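Local coordinates for ABC transporter, substrate binding protein (Mannopine) (Agrobacterium fabrum, PDB 5L9S) that serves as the periplasmic solute-binding protein of an ABC transporter, probably for mannopine, and adopts an open, unliganded conformation, at residues K44-V48 / W59-D64; E66-S71 / P305-N311; H74-E79 / A239-G243; G103-Q107 / I254-L258. All blocks are in the same frame, centred on the assembly; numbering follows the deposited sequence.

Contact 1: K44-V48 / W59-D64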
loop_
_atom_site.group_PDB
_atom_site.type_symbol
_atom_site.label_atom_id
_atom_site.label_comp_id
_atom_site.label_asym_id
_atom_site.label_seq_id
_atom_site.Cartn_x
_atom_site.Cartn_y
_atom_site.Cartn_z
ATOM N N LYS A 44 -8.160 1.651 -15.951
ATOM C CA LYS A 44 -8.467 0.243 -15.686
ATOM C C LYS A 44 -9.860 0.085 -15.093
ATOM O O LYS A 44 -10.653 -0.692 -15.625
ATOM C CB LYS A 44 -7.416 -0.362 -14.758
ATOM C CG LYS A 44 -6.291 -1.076 -15.492
ATOM C CD LYS A 44 -4.943 -0.840 -14.851
ATOM C CE LYS A 44 -4.791 -1.407 -13.474
ATOM N NZ LYS A 44 -4.136 -0.424 -12.572
ATOM N N ARG A 45 -10.175 0.864 -14.035
ATOM C CA ARG A 45 -11.480 0.883 -13.361
ATOM C C ARG A 45 -12.575 1.160 -14.365
ATOM O O ARG A 45 -13.558 0.412 -14.408
ATOM C CB ARG A 45 -11.517 1.946 -12.250
ATOM C CG ARG A 45 -10.741 1.551 -11.021
ATOM C CD ARG A 45 -11.012 2.474 -9.856
ATOM N NE ARG A 45 -10.214 3.703 -9.895
ATOM C CZ ARG A 45 -9.075 3.881 -9.230
ATOM N NH1 ARG A 45 -8.591 2.919 -8.460
ATOM N NH2 ARG A 45 -8.428 5.036 -9.309
ATOM N N ALA A 46 -12.373 2.193 -15.220
ATOM C CA ALA A 46 -13.318 2.595 -16.270
ATOM C C ALA A 46 -13.437 1.567 -17.392
ATOM O O ALA A 46 -14.535 1.415 -17.959
ATOM C CB ALA A 46 -12.925 3.945 -16.832
ATOM N N LYS A 47 -12.318 0.867 -17.720
ATOM C CA LYS A 47 -12.326 -0.166 -18.757
ATOM C C LYS A 47 -13.047 -1.419 -18.274
ATOM O O LYS A 47 -13.732 -2.055 -19.060
ATOM C CB LYS A 47 -10.910 -0.489 -19.226
ATOM C CG LYS A 47 -10.590 0.060 -20.601
ATOM C CD LYS A 47 -9.240 0.761 -20.635
ATOM C CE LYS A 47 -8.980 1.383 -21.991
ATOM N NZ LYS A 47 -8.098 2.576 -21.887
ATOM N N VAL A 48 -12.919 -1.753 -16.968
ATOM C CA VAL A 48 -13.605 -2.905 -16.358
ATOM C C VAL A 48 -15.111 -2.638 -16.293
ATOM O O VAL A 48 -15.909 -3.477 -16.727
ATOM C CB VAL A 48 -13.016 -3.325 -14.990
ATOM C CG1 VAL A 48 -13.847 -4.430 -14.333
ATOM C CG2 VAL A 48 -11.571 -3.779 -15.146
ATOM N N TRP A 59 -10.825 -8.862 -20.200
ATOM C CA TRP A 59 -9.905 -9.064 -19.082
ATOM C C TRP A 59 -10.425 -10.055 -18.039
ATOM O O TRP A 59 -11.630 -10.138 -17.807
ATOM C CB TRP A 59 -9.592 -7.729 -18.400
ATOM C CG TRP A 59 -9.021 -6.629 -19.247
ATOM C CD1 TRP A 59 -8.638 -6.693 -20.555
ATOM C CD2 TRP A 59 -8.760 -5.288 -18.815
ATOM N NE1 TRP A 59 -8.169 -5.467 -20.969
ATOM C CE2 TRP A 59 -8.219 -4.590 -19.919
ATOM C CE3 TRP A 59 -8.928 -4.605 -17.586
ATOM C CZ2 TRP A 59 -7.868 -3.239 -19.846
ATOM C CZ3 TRP A 59 -8.556 -3.269 -17.504
ATOM C CH2 TRP A 59 -8.014 -2.606 -18.618
ATOM N N ASP A 60 -9.504 -10.803 -17.411
ATOM C CA ASP A 60 -9.788 -11.783 -16.372
ATOM C C ASP A 60 -9.453 -11.212 -14.992
ATOM O O ASP A 60 -10.197 -11.418 -14.026
ATOM C CB ASP A 60 -8.951 -13.055 -16.600
ATOM C CG ASP A 60 -9.270 -13.794 -17.876
ATOM O OD1 ASP A 60 -10.356 -14.375 -17.961
ATOM O OD2 ASP A 60 -8.403 -13.843 -18.765
ATOM N N LEU A 61 -8.284 -10.544 -14.893
ATOM C CA LEU A 61 -7.755 -9.980 -13.651
ATOM C C LEU A 61 -7.225 -8.585 -13.860
ATOM O O LEU A 61 -6.799 -8.248 -14.957
ATOM C CB LEU A 61 -6.607 -10.856 -13.104
ATOM C CG LEU A 61 -6.886 -12.304 -12.725
ATOM C CD1 LEU A 61 -5.598 -13.077 -12.606
ATOM C CD2 LEU A 61 -7.683 -12.408 -11.443
ATOM N N TYR A 62 -7.225 -7.787 -12.796
ATOM C CA TYR A 62 -6.623 -6.454 -12.753
ATOM C C TYR A 62 -6.147 -6.116 -11.343
ATOM O O TYR A 62 -6.669 -6.669 -10.367
ATOM C CB TYR A 62 -7.510 -5.351 -13.369
ATOM C CG TYR A 62 -8.678 -4.883 -12.528
ATOM C CD1 TYR A 62 -9.869 -5.600 -12.493
ATOM C CD2 TYR A 62 -8.610 -3.693 -11.805
ATOM C CE1 TYR A 62 -10.964 -5.156 -11.741
ATOM C CE2 TYR A 62 -9.690 -3.249 -11.037
ATOM C CZ TYR A 62 -10.872 -3.976 -11.022
ATOM O OH TYR A 62 -11.944 -3.557 -10.272
ATOM N N LEU A 63 -5.124 -5.265 -11.236
ATOM C CA LEU A 63 -4.638 -4.833 -9.929
ATOM C C LEU A 63 -5.244 -3.481 -9.575
ATOM O O LEU A 63 -5.425 -2.636 -10.446
ATOM C CB LEU A 63 -3.095 -4.731 -9.889
ATOM C CG LEU A 63 -2.284 -5.978 -10.254
ATOM C CD1 LEU A 63 -0.813 -5.642 -10.351
ATOM C CD2 LEU A 63 -2.482 -7.106 -9.244
ATOM N N ASP A 64 -5.526 -3.259 -8.296
ATOM C CA ASP A 64 -6.013 -1.977 -7.773
ATOM C C ASP A 64 -5.713 -1.883 -6.289
ATOM O O ASP A 64 -5.570 -2.914 -5.641
ATOM C CB ASP A 64 -7.527 -1.782 -8.030
ATOM C CG ASP A 64 -7.953 -0.327 -8.238
ATOM O OD1 ASP A 64 -7.171 0.590 -7.865
ATOM O OD2 ASP A 64 -9.063 -0.107 -8.774
#
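Val48 puts its CG2 methyl over one face of the Tyr62 ring, 3.9 Å from the ring centroid and 22° off the ring normal, the geometry of a CH-pi contact. The same methyl also reaches Trp59, with 3.7 Å between Val48 CG2 and Trp59 CE3, so one branch of the valine serves two aromatic rings. Its CG1 is turned anti to the backbone N and comes near Tyr62 CE1. Trp59 meets the helix with its six-membered ring: Lys44 CG lies 3.7 Å from Trp59 CZ3, and Lys47 CB lies 3.6 Å from Trp59 CH2. Here the lysines contribute the aliphatic parts of their chains. Lys44 then bends at its later torsions and brings its NZ to Leu63 O at 3.3 Å, a weak hydrogen bond.

At the other end, Arg45 forms a salt bridge with Asp64, 2.8 Å from NH1 to OD1. A weak, bent hydrogen bond of the same NH1 goes to Asp64 OD2, so a single guanidinium nitrogen faces both carboxylate oxygens, with the two planes 22° apart. A bend at chi3 carries the arginine end round to Asp64, whose OD2 also lies at the edge of the Tyr62 ring.

The helix and strand segments run roughly antiparallel, at 144°, with axes 10.0 Å apart. In a beta-alpha-beta crossover (33-38, 41-53, 61-65) of the periplasmic binding-protein fold, the helix thus covers one side of its second strand. On the other side Leu61 packs against helix 247-258, while strands 4-9 and 224-240 flank 61-65 within the sheet.

Contact 2: E66-S71 / P305-N311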
loop_
_atom_site.group_PDB
_atom_site.type_symbol
_atom_site.label_atom_id
_atom_site.label_comp_id
_atom_site.label_asym_id
_atom_site.label_seq_id
_atom_site.Cartn_x
_atom_site.Cartn_y
_atom_site.Cartn_z
ATOM N N GLU A 66 -6.011 -1.553 -2.279
ATOM C CA GLU A 66 -6.862 -2.313 -1.361
ATOM C C GLU A 66 -8.082 -1.538 -0.836
ATOM O O GLU A 66 -9.126 -2.138 -0.577
ATOM C CB GLU A 66 -6.046 -2.933 -0.213
ATOM C CG GLU A 66 -5.463 -2.002 0.845
ATOM C CD GLU A 66 -4.840 -2.768 2.000
ATOM O OE1 GLU A 66 -5.581 -3.486 2.709
ATOM O OE2 GLU A 66 -3.603 -2.698 2.158
ATOM N N ILE A 67 -7.968 -0.214 -0.731
ATOM C CA ILE A 67 -9.071 0.633 -0.288
ATOM C C ILE A 67 -10.105 0.742 -1.403
ATOM O O ILE A 67 -11.295 0.749 -1.121
ATOM C CB ILE A 67 -8.579 1.996 0.287
ATOM C CG1 ILE A 67 -7.866 1.753 1.621
ATOM C CG2 ILE A 67 -9.757 3.006 0.466
ATOM C CD1 ILE A 67 -6.792 2.657 1.868
ATOM N N GLN A 68 -9.667 0.754 -2.668
ATOM C CA GLN A 68 -10.616 0.784 -3.765
ATOM C C GLN A 68 -11.241 -0.627 -3.955
ATOM O O GLN A 68 -12.380 -0.724 -4.419
ATOM C CB GLN A 68 -9.956 1.343 -5.056
ATOM C CG GLN A 68 -10.806 1.276 -6.348
ATOM C CD GLN A 68 -12.079 2.113 -6.368
ATOM O OE1 GLN A 68 -12.171 3.224 -5.828
ATOM N NE2 GLN A 68 -13.088 1.617 -7.058
ATOM N N ALA A 69 -10.562 -1.688 -3.461
ATOM C CA ALA A 69 -10.964 -3.084 -3.629
ATOM C C ALA A 69 -11.793 -3.839 -2.500
ATOM O O ALA A 69 -11.898 -5.039 -2.626
ATOM C CB ALA A 69 -9.724 -3.907 -3.943
ATOM N N GLY A 70 -12.441 -3.264 -1.497
ATOM C CA GLY A 70 -12.573 -1.888 -1.102
ATOM C C GLY A 70 -14.023 -1.459 -1.120
ATOM O O GLY A 70 -14.820 -1.862 -0.270
ATOM N N SER A 71 -14.366 -0.681 -2.147
ATOM C CA SER A 71 -15.630 -0.003 -2.376
ATOM C C SER A 71 -16.727 -0.860 -2.966
ATOM O O SER A 71 -16.450 -1.876 -3.608
ATOM C CB SER A 71 -15.390 1.212 -3.273
ATOM O OG SER A 71 -14.807 0.844 -4.514
ATOM N N PRO A 305 -5.212 -0.574 7.012
ATOM C CA PRO A 305 -6.451 0.200 6.798
ATOM C C PRO A 305 -7.758 -0.560 7.038
ATOM O O PRO A 305 -7.823 -1.774 6.813
ATOM C CB PRO A 305 -6.340 0.615 5.314
ATOM C CG PRO A 305 -5.504 -0.451 4.684
ATOM C CD PRO A 305 -4.477 -0.764 5.738
ATOM N N ASP A 306 -8.789 0.160 7.482
ATOM C CA ASP A 306 -10.154 -0.355 7.571
ATOM C C ASP A 306 -10.781 0.210 6.280
ATOM O O ASP A 306 -11.190 1.374 6.250
ATOM C CB ASP A 306 -10.898 0.147 8.825
ATOM C CG ASP A 306 -12.379 -0.235 8.934
ATOM O OD1 ASP A 306 -12.930 -0.816 7.957
ATOM O OD2 ASP A 306 -12.983 0.030 10.005
ATOM N N ALA A 307 -10.765 -0.589 5.200
ATOM C CA ALA A 307 -11.291 -0.196 3.896
ATOM C C ALA A 307 -12.776 0.154 3.957
ATOM O O ALA A 307 -13.195 1.089 3.279
ATOM C CB ALA A 307 -11.043 -1.295 2.873
ATOM N N GLN A 308 -13.563 -0.560 4.791
ATOM C CA GLN A 308 -15.000 -0.293 4.907
ATOM C C GLN A 308 -15.272 1.130 5.387
ATOM O O GLN A 308 -16.112 1.809 4.790
ATOM C CB GLN A 308 -15.702 -1.301 5.829
ATOM C CG GLN A 308 -16.116 -2.603 5.155
ATOM C CD GLN A 308 -16.768 -3.569 6.118
ATOM O OE1 GLN A 308 -16.887 -3.317 7.326
ATOM N NE2 GLN A 308 -17.173 -4.717 5.603
ATOM N N TRP A 309 -14.559 1.581 6.453
ATOM C CA TRP A 309 -14.709 2.910 7.036
ATOM C C TRP A 309 -14.216 4.025 6.105
ATOM O O TRP A 309 -14.937 5.010 5.905
ATOM C CB TRP A 309 -14.046 2.988 8.423
ATOM C CG TRP A 309 -14.293 4.284 9.149
ATOM C CD1 TRP A 309 -15.273 4.538 10.060
ATOM C CD2 TRP A 309 -13.578 5.522 8.972
ATOM N NE1 TRP A 309 -15.202 5.848 10.482
ATOM C CE2 TRP A 309 -14.172 6.475 9.831
ATOM C CE3 TRP A 309 -12.478 5.912 8.184
ATOM C CZ2 TRP A 309 -13.708 7.793 9.922
ATOM C CZ3 TRP A 309 -12.043 7.225 8.249
ATOM C CH2 TRP A 309 -12.657 8.152 9.108
ATOM N N ILE A 310 -13.000 3.882 5.544
ATOM C CA ILE A 310 -12.415 4.874 4.627
ATOM C C ILE A 310 -13.358 5.174 3.435
ATOM O O ILE A 310 -13.581 6.351 3.130
ATOM C CB ILE A 310 -10.970 4.492 4.182
ATOM C CG1 ILE A 310 -10.020 4.432 5.408
ATOM C CG2 ILE A 310 -10.434 5.482 3.117
ATOM C CD1 ILE A 310 -8.844 3.564 5.233
ATOM N N ASN A 311 -13.936 4.117 2.803
ATOM C CA ASN A 311 -14.845 4.256 1.658
ATOM C C ASN A 311 -16.143 4.936 2.021
ATOM O O ASN A 311 -16.625 5.780 1.264
ATOM C CB ASN A 311 -15.116 2.925 0.981
ATOM C CG ASN A 311 -13.988 2.470 0.109
ATOM O OD1 ASN A 311 -13.700 3.048 -0.965
ATOM N ND2 ASN A 311 -13.326 1.419 0.568
#
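The polar link between Ile67 and Asn311 is one hydrogen bond, 2.7 Å from Asn311 ND2 to Ile67 O. It is nearly straight at the hydrogen (165°), and the acceptor lies in the asparagine amide plane, 1° out of it. The same ND2 gives a second bond back to Ala307 O in its own helix, so two carbonyls fix the rotation of the amide. Ala307 O in turn receives Asn311 N and ND2 from opposite faces of its plane. Nearby, Ser71 CB rests 3.4 Å from Asn311 OD1.

The apolar contacts centre on Ile67. Its CG2 meets Ile310 CG2 at 3.7 Å, and its CD1 reaches Pro305 CB at 4.0 Å; the CG1 branch, anti to the carbonyl carbon (chi1 -70°), carries that CD1 to the proline. Pro305 CG also lies 3.6 Å from Glu66 CD, beside the carboxylate whose OE1 pairs with Lys105 and whose OE2 accepts from Gly235 N. Ala307 CB packs more loosely, near Ile67 CA.

Two weak N-capping bonds frame the contact: Ser71 OG, also bonded to Gln68 O, meets His74 N of helix 72-77, and Asp306 OD1 accepts from Trp309 N of helix 307-325. The loop 66-71, with a cis peptide before Gly70, joins strand 61-65 to one helix while lying against the start of another. Trp149 of helix 149-158 touches Ile67, Pro305 and Ile310, and Val234 of strand 224-240 adjoins Glu66 and Ile67.

Contact 3: H74-E79 / A239-G243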
loop_
_atom_site.group_PDB
_atom_site.type_symbol
_atom_site.label_atom_id
_atom_site.label_comp_id
_atom_site.label_asym_id
_atom_site.label_seq_id
_atom_site.Cartn_x
_atom_site.Cartn_y
_atom_site.Cartn_z
ATOM N N HIS A 74 -16.281 -1.383 -6.702
ATOM C CA HIS A 74 -15.390 -2.496 -6.989
ATOM C C HIS A 74 -16.157 -3.811 -6.951
ATOM O O HIS A 74 -16.014 -4.602 -7.873
ATOM C CB HIS A 74 -14.237 -2.530 -5.976
ATOM C CG HIS A 74 -13.191 -3.562 -6.269
ATOM N ND1 HIS A 74 -12.189 -3.337 -7.211
ATOM C CD2 HIS A 74 -13.031 -4.802 -5.751
ATOM C CE1 HIS A 74 -11.459 -4.436 -7.225
ATOM N NE2 HIS A 74 -11.921 -5.345 -6.368
ATOM N N PHE A 75 -16.989 -4.037 -5.918
ATOM C CA PHE A 75 -17.774 -5.270 -5.776
ATOM C C PHE A 75 -18.839 -5.450 -6.870
ATOM O O PHE A 75 -19.288 -6.576 -7.118
ATOM C CB PHE A 75 -18.432 -5.337 -4.390
ATOM C CG PHE A 75 -17.548 -5.144 -3.182
ATOM C CD1 PHE A 75 -16.238 -5.614 -3.170
ATOM C CD2 PHE A 75 -18.048 -4.560 -2.021
ATOM C CE1 PHE A 75 -15.440 -5.468 -2.040
ATOM C CE2 PHE A 75 -17.254 -4.434 -0.883
ATOM C CZ PHE A 75 -15.956 -4.888 -0.902
ATOM N N ALA A 76 -19.248 -4.345 -7.510
ATOM C CA ALA A 76 -20.241 -4.355 -8.583
ATOM C C ALA A 76 -19.667 -4.854 -9.901
ATOM O O ALA A 76 -20.416 -5.409 -10.699
ATOM C CB ALA A 76 -20.816 -2.960 -8.774
ATOM N N ILE A 77 -18.354 -4.645 -10.139
ATOM C CA ILE A 77 -17.647 -5.007 -11.375
ATOM C C ILE A 77 -16.703 -6.214 -11.196
ATOM O O ILE A 77 -16.102 -6.672 -12.170
ATOM C CB ILE A 77 -16.916 -3.768 -11.985
ATOM C CG1 ILE A 77 -15.865 -3.163 -11.017
ATOM C CG2 ILE A 77 -17.918 -2.722 -12.427
ATOM C CD1 ILE A 77 -14.885 -2.134 -11.616
ATOM N N THR A 78 -16.568 -6.720 -9.963
ATOM C CA THR A 78 -15.683 -7.850 -9.657
ATOM C C THR A 78 -16.442 -8.985 -9.007
ATOM O O THR A 78 -17.540 -8.792 -8.456
ATOM C CB THR A 78 -14.444 -7.443 -8.782
ATOM O OG1 THR A 78 -14.856 -7.013 -7.480
ATOM C CG2 THR A 78 -13.533 -6.409 -9.447
ATOM N N GLU A 79 -15.838 -10.176 -9.057
ATOM C CA GLU A 79 -16.392 -11.371 -8.444
ATOM C C GLU A 79 -16.050 -11.404 -6.963
ATOM O O GLU A 79 -14.991 -10.915 -6.571
ATOM C CB GLU A 79 -15.851 -12.623 -9.131
ATOM C CG GLU A 79 -16.956 -13.544 -9.608
ATOM C CD GLU A 79 -16.437 -14.828 -10.210
ATOM O OE1 GLU A 79 -16.347 -15.832 -9.465
ATOM O OE2 GLU A 79 -16.068 -14.817 -11.408
ATOM N N ALA A 239 -7.780 -8.533 -8.420
ATOM C CA ALA A 239 -9.234 -8.724 -8.499
ATOM C C ALA A 239 -9.634 -9.497 -9.759
ATOM O O ALA A 239 -9.001 -9.361 -10.805
ATOM C CB ALA A 239 -9.937 -7.382 -8.456
ATOM N N LEU A 240 -10.679 -10.328 -9.632
ATOM C CA LEU A 240 -11.245 -11.153 -10.707
ATOM C C LEU A 240 -12.454 -10.429 -11.299
ATOM O O LEU A 240 -13.408 -10.148 -10.578
ATOM C CB LEU A 240 -11.631 -12.556 -10.170
ATOM C CG LEU A 240 -12.353 -13.540 -11.124
ATOM C CD1 LEU A 240 -11.448 -14.001 -12.264
ATOM C CD2 LEU A 240 -12.835 -14.753 -10.359
ATOM N N VAL A 241 -12.350 -10.050 -12.594
ATOM C CA VAL A 241 -13.365 -9.327 -13.371
ATOM C C VAL A 241 -14.643 -10.142 -13.479
ATOM O O VAL A 241 -14.595 -11.338 -13.797
ATOM C CB VAL A 241 -12.835 -8.881 -14.759
ATOM C CG1 VAL A 241 -13.955 -8.340 -15.652
ATOM C CG2 VAL A 241 -11.721 -7.851 -14.612
ATOM N N ARG A 242 -15.788 -9.483 -13.195
ATOM C CA ARG A 242 -17.111 -10.094 -13.220
ATOM C C ARG A 242 -17.346 -10.891 -14.494
ATOM O O ARG A 242 -17.414 -10.330 -15.595
ATOM C CB ARG A 242 -18.208 -9.059 -12.981
ATOM C CG ARG A 242 -19.319 -9.585 -12.101
ATOM C CD ARG A 242 -20.353 -8.516 -11.841
ATOM N NE ARG A 242 -20.474 -8.218 -10.416
ATOM C CZ ARG A 242 -21.627 -8.153 -9.758
ATOM N NH1 ARG A 242 -22.777 -8.344 -10.398
ATOM N NH2 ARG A 242 -21.642 -7.881 -8.460
ATOM N N GLY A 243 -17.386 -12.211 -14.316
ATOM C CA GLY A 243 -17.577 -13.183 -15.384
ATOM C C GLY A 243 -16.424 -13.208 -16.365
ATOM O O GLY A 243 -16.636 -13.118 -17.571
#
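Arg242 binds the Phe75-Ile77 turn of helix 72-77 through both its backbone and its side chain. Its N donates to Ile77 O (3.0 Å), and its NH2 donates to Phe75 O at 3.0 Å, where the nitrogen sits in the carbonyl plane on a lone pair. The bend at chi3 (-119°) lays the guanidinium so that Ala76 O comes over one face, and the 2.8 Å between Ala76 O and Arg242 NE has too poor an angle for a hydrogen bond. A third bond runs the other way across the contact: Glu79 N donates to Leu240 O over 2.9 Å. The Arg242 N and Glu79 N bonds flank Thr78 and Val241, which therefore form a non-hydrogen-bonded antiparallel pair.

Next to them, Thr78 OG1 returns to His74 O, 2.7 Å away and above its carbonyl plane. This fixes the threonine so that its CG2 lies over a face of the His74 ring. The edge of that ring approaches Ala239 CB, 3.5 Å from His74 NE2, while NE2 itself bonds to Gly102 O. Further out, the Glu79 and Leu240 side chains run side by side, with 3.4 Å between Glu79 OE2 and Leu240 CD2; Glu79 OE1 pairs with Arg247.

Val241 turns away from this segment and packs on Tyr62 and Met51. The result is a single antiparallel bridge beside a helix, tying that helix to the end of strand 224-240, within the sheet of an alpha/beta lobe of the periplasmic binding-protein fold.

Contact 4: G103-Q107 / I254-L258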
loop_
_atom_site.group_PDB
_atom_site.type_symbol
_atom_site.label_atom_id
_atom_site.label_comp_id
_atom_site.label_asym_id
_atom_site.label_seq_id
_atom_site.Cartn_x
_atom_site.Cartn_y
_atom_site.Cartn_z
ATOM N N GLY A 103 -10.518 -9.170 -3.547
ATOM C CA GLY A 103 -9.307 -9.709 -4.150
ATOM C C GLY A 103 -8.234 -10.199 -3.205
ATOM O O GLY A 103 -8.377 -10.091 -1.982
ATOM N N ALA A 104 -7.143 -10.754 -3.789
ATOM C CA ALA A 104 -6.007 -11.302 -3.064
ATOM C C ALA A 104 -4.945 -10.242 -2.933
ATOM O O ALA A 104 -4.765 -9.478 -3.867
ATOM C CB ALA A 104 -5.450 -12.504 -3.806
ATOM N N LYS A 105 -4.220 -10.188 -1.795
ATOM C CA LYS A 105 -3.150 -9.217 -1.624
ATOM C C LYS A 105 -1.965 -9.600 -2.515
ATOM O O LYS A 105 -1.523 -10.751 -2.518
ATOM C CB LYS A 105 -2.696 -9.110 -0.156
ATOM C CG LYS A 105 -2.052 -7.757 0.193
ATOM C CD LYS A 105 -3.041 -6.764 0.896
ATOM C CE LYS A 105 -3.062 -6.900 2.404
ATOM N NZ LYS A 105 -4.259 -6.274 3.033
ATOM N N LEU A 106 -1.457 -8.630 -3.272
ATOM C CA LEU A 106 -0.288 -8.862 -4.096
ATOM C C LEU A 106 0.912 -8.440 -3.268
ATOM O O LEU A 106 1.764 -9.272 -2.952
ATOM C CB LEU A 106 -0.370 -8.063 -5.398
ATOM C CG LEU A 106 0.764 -8.289 -6.354
ATOM C CD1 LEU A 106 0.609 -9.603 -7.097
ATOM C CD2 LEU A 106 0.861 -7.161 -7.328
ATOM N N GLN A 107 0.969 -7.158 -2.890
ATOM C CA GLN A 107 2.080 -6.600 -2.121
ATOM C C GLN A 107 1.612 -5.340 -1.408
ATOM O O GLN A 107 0.642 -4.724 -1.856
ATOM C CB GLN A 107 3.293 -6.305 -3.032
ATOM C CG GLN A 107 2.982 -5.512 -4.307
ATOM C CD GLN A 107 2.764 -4.023 -4.187
ATOM O OE1 GLN A 107 2.326 -3.400 -5.157
ATOM N NE2 GLN A 107 3.043 -3.396 -3.039
ATOM N N ILE A 254 -3.753 -16.700 -9.413
ATOM C CA ILE A 254 -3.855 -16.120 -8.071
ATOM C C ILE A 254 -3.255 -17.086 -7.036
ATOM O O ILE A 254 -2.392 -16.678 -6.258
ATOM C CB ILE A 254 -5.313 -15.724 -7.726
ATOM C CG1 ILE A 254 -5.812 -14.579 -8.635
ATOM C CG2 ILE A 254 -5.425 -15.338 -6.233
ATOM C CD1 ILE A 254 -7.224 -14.040 -8.280
ATOM N N GLU A 255 -3.710 -18.365 -7.043
ATOM C CA GLU A 255 -3.250 -19.442 -6.154
ATOM C C GLU A 255 -1.739 -19.596 -6.259
ATOM O O GLU A 255 -1.075 -19.745 -5.225
ATOM C CB GLU A 255 -3.945 -20.775 -6.502
ATOM C CG GLU A 255 -3.770 -21.872 -5.455
ATOM C CD GLU A 255 -4.226 -23.276 -5.817
ATOM O OE1 GLU A 255 -5.174 -23.427 -6.625
ATOM O OE2 GLU A 255 -3.651 -24.233 -5.250
ATOM N N PHE A 256 -1.199 -19.512 -7.509
ATOM C CA PHE A 256 0.238 -19.594 -7.800
ATOM C C PHE A 256 1.017 -18.562 -7.005
ATOM O O PHE A 256 2.054 -18.895 -6.457
ATOM C CB PHE A 256 0.541 -19.438 -9.313
ATOM C CG PHE A 256 1.991 -19.688 -9.686
ATOM C CD1 PHE A 256 2.468 -20.983 -9.865
ATOM C CD2 PHE A 256 2.881 -18.631 -9.834
ATOM C CE1 PHE A 256 3.809 -21.213 -10.178
ATOM C CE2 PHE A 256 4.223 -18.864 -10.153
ATOM C CZ PHE A 256 4.676 -20.152 -10.330
ATOM N N TRP A 257 0.526 -17.319 -6.968
ATOM C CA TRP A 257 1.132 -16.206 -6.251
ATOM C C TRP A 257 1.057 -16.413 -4.747
ATOM O O TRP A 257 2.086 -16.328 -4.072
ATOM C CB TRP A 257 0.454 -14.880 -6.650
ATOM C CG TRP A 257 0.908 -13.708 -5.830
ATOM C CD1 TRP A 257 0.271 -13.158 -4.750
ATOM C CD2 TRP A 257 2.131 -12.990 -5.982
ATOM N NE1 TRP A 257 1.033 -12.155 -4.211
ATOM C CE2 TRP A 257 2.179 -12.022 -4.950
ATOM C CE3 TRP A 257 3.209 -13.079 -6.884
ATOM C CZ2 TRP A 257 3.239 -11.114 -4.824
ATOM C CZ3 TRP A 257 4.247 -12.168 -6.772
ATOM C CH2 TRP A 257 4.240 -11.177 -5.772
ATOM N N LEU A 258 -0.159 -16.651 -4.214
ATOM C CA LEU A 258 -0.348 -16.801 -2.767
ATOM C C LEU A 258 0.431 -17.976 -2.141
ATOM O O LEU A 258 0.918 -17.862 -1.005
ATOM C CB LEU A 258 -1.841 -16.870 -2.401
ATOM C CG LEU A 258 -2.594 -15.556 -2.533
ATOM C CD1 LEU A 258 -4.082 -15.783 -2.445
ATOM C CD2 LEU A 258 -2.081 -14.480 -1.500
#
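Leu106 and Trp257 form the main fit between strand 103-116 and helix 247-258, a helix-on-sheet layer of the alpha/beta periplasmic binding-protein fold. The segments cross at 47° with their axes 9.4 Å apart. The leucine acts as the bump: its CD1 stands over the centre of the indole six-membered ring, 3.8 Å from the centroid and 20° off the normal, in a CH-pi contact. Trp257 supplies the flat surface because its CG is anti to the backbone N (chi1 173°), which carries the indole across to the strand.

A smaller fit lies next to it. The CB of Ala104 fits between Ile254 CG2, at 3.7 Å, and Leu258 CD1, at 3.8 Å. Ile254 and Leu258 are one helical turn apart, so the alanine methyl enters the groove between them. Ile238 of the neighbouring strand 224-240 packs on Leu106, Ile254 and Trp257, and Trp22 meets Trp257 with its ring.

Trp257 NE1 makes two weak, bent hydrogen bonds, one to Leu106 O at 3.2 Å and the other to Lys105 O, which lies at the indole edge, 3.4 Å from NE1.

How the contacts relate
Contacts 1, 3 and 4 belong to one mixed sheet. Strand 224-240 pairs antiparallel with both 61-65 and 103-116, and the contact centres lie about 9 Å (1 to 3) and about 15 Å (1 to 4, 3 to 4) apart. Contact 1 closes first along the chain; contacts 3 and 4 alternate their segments, and both lie between the two segments of contact 2. Contacts 1 and 3 join through probable backbone bonds from Ala239 N to Tyr62 O and from Val241 N to Asp60 O. The Glu66-Lys105 salt bridge connects contact 2 to contact 4, about 18 Å between centres. Contact 2 thus ties helix 307-325, late in the chain, to the loop leaving this sheet.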